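Local coordinates for protein putative bacteriocin (Brevibacillus laterosporus, PDB 4OZK) that probably kills or inhibits other bacteria as a broad-spectrum, leaderless class IId bacteriocin with a disulfide-stapled, defensin-like fold, at residues Gln38-Cys41 against Arg42-Trp45. Numbering follows the deposited sequence.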
# COMPACT_ATOMS: atom_id res chain seq x y z
N GLN A 38 3.37 3.74 9.91
CA GLN A 38 3.03 2.96 8.74
C GLN A 38 4.08 3.18 7.68
O GLN A 38 4.69 4.25 7.63
CB GLN A 38 1.67 3.38 8.19
CG GLN A 38 0.51 3.06 9.11
CD GLN A 38 -0.82 3.21 8.40
OE1 GLN A 38 -0.86 3.46 7.20
NE2 GLN A 38 -1.91 3.04 9.14
N VAL A 39 4.32 2.18 6.85
CA VAL A 39 5.29 2.33 5.78
C VAL A 39 4.64 1.87 4.48
O VAL A 39 3.94 0.85 4.45
CB VAL A 39 6.62 1.57 6.08
CG1 VAL A 39 7.35 2.22 7.25
CG2 VAL A 39 6.36 0.12 6.39
N TYR A 40 4.84 2.66 3.43
CA TYR A 40 4.29 2.39 2.11
C TYR A 40 5.17 1.31 1.49
O TYR A 40 6.36 1.54 1.28
CB TYR A 40 4.28 3.71 1.33
CG TYR A 40 3.81 3.69 -0.12
CD1 TYR A 40 3.21 2.57 -0.68
CD2 TYR A 40 3.99 4.81 -0.92
CE1 TYR A 40 2.80 2.56 -2.02
CE2 TYR A 40 3.60 4.82 -2.24
CZ TYR A 40 3.01 3.70 -2.79
OH TYR A 40 2.62 3.73 -4.11
N CYS A 41 4.60 0.12 1.23
CA CYS A 41 5.40 -1.04 0.78
C CYS A 41 5.36 -1.32 -0.71
O CYS A 41 6.39 -1.61 -1.33
CB CYS A 41 4.96 -2.33 1.49
SG CYS A 41 5.17 -2.31 3.25
N ARG A 42 4.15 -1.29 -1.28
CA ARG A 42 3.99 -1.47 -2.71
C ARG A 42 2.74 -0.79 -3.23
O ARG A 42 1.85 -0.38 -2.46
CB ARG A 42 3.96 -2.96 -3.09
CG ARG A 42 2.68 -3.68 -2.69
CD ARG A 42 2.61 -5.06 -3.31
NE ARG A 42 3.63 -5.95 -2.75
CZ ARG A 42 3.95 -7.14 -3.25
NH1 ARG A 42 3.32 -7.60 -4.32
NH2 ARG A 42 4.89 -7.88 -2.67
N THR A 43 2.69 -0.67 -4.55
CA THR A 43 1.48 -0.25 -5.24
C THR A 43 0.88 -1.52 -5.80
O THR A 43 1.54 -2.25 -6.54
CB THR A 43 1.80 0.70 -6.41
OG1 THR A 43 2.59 1.81 -5.94
CG2 THR A 43 0.51 1.19 -7.04
N GLU A 44 -0.37 -1.79 -5.43
CA GLU A 44 -1.07 -2.93 -5.99
C GLU A 44 -1.96 -2.48 -7.15
O GLU A 44 -2.74 -1.53 -7.01
CB GLU A 44 -1.89 -3.65 -4.92
CG GLU A 44 -2.71 -4.81 -5.44
CD GLU A 44 -3.30 -5.66 -4.34
OE1 GLU A 44 -3.80 -6.77 -4.66
OE2 GLU A 44 -3.26 -5.23 -3.16
N TRP A 45 -1.83 -3.15 -8.29
CA TRP A 45 -2.64 -2.80 -9.45
C TRP A 45 -3.78 -3.79 -9.64
O TRP A 45 -3.58 -5.01 -9.50
CB TRP A 45 -1.76 -2.69 -10.71
CG TRP A 45 -0.81 -1.49 -10.65
CD1 TRP A 45 0.47 -1.47 -10.16
CD2 TRP A 45 -1.10 -0.15 -11.07
NE1 TRP A 45 1.00 -0.20 -10.26
CE2 TRP A 45 0.06 0.63 -10.82
CE3 TRP A 45 -2.22 0.46 -11.66
CZ2 TRP A 45 0.12 2.01 -11.13
CZ3 TRP A 45 -2.16 1.84 -11.96
CH2 TRP A 45 -1.00 2.59 -11.70
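The ring of Y40 meets R42 and T43 with its edge. The carbonyl O of R42 lies in the ring plane, 3.1 Å from Y40 CE1, so a polarised aromatic C-H probably faces the oxygen. Further along the same edge, Y40 OH and T43 OG1 share a hydrogen bond of 2.7 Å in which either hydroxyl could be the donor. T43 also touches a second ring: its CG2 sits 3.4 Å above one face of the W45 indole, displaced from the ring centre. The Y40 ring also meets those of H28 and Y30 on the neighbouring strand, at shallow angles between the planes.

Y40 carries its CG anti to the backbone N (chi1 177°), which runs the ring forward along the chain and brings the phenol to T43. On T43, OG1 stands beside its own backbone N (chi1 -54°), from where it meets the phenol, while the methyl takes the branch that reaches W45. The hydroxyl pair thus ties together residues on the two sides of C41 and R42, where the strand bends: the short axes before and after differ in direction by 54°.

C41 is buried and joined through SG to C2, the disulfide that staples the N-terminal segment to this strand. R42 sends its CB away from residues 38-41. C41 and R42 both face V29 on strand 24-33, and both make backbone hydrogen bonds with it: a classic beta bulge in an outermost strand of the three-stranded antiparallel, defensin-like sheet.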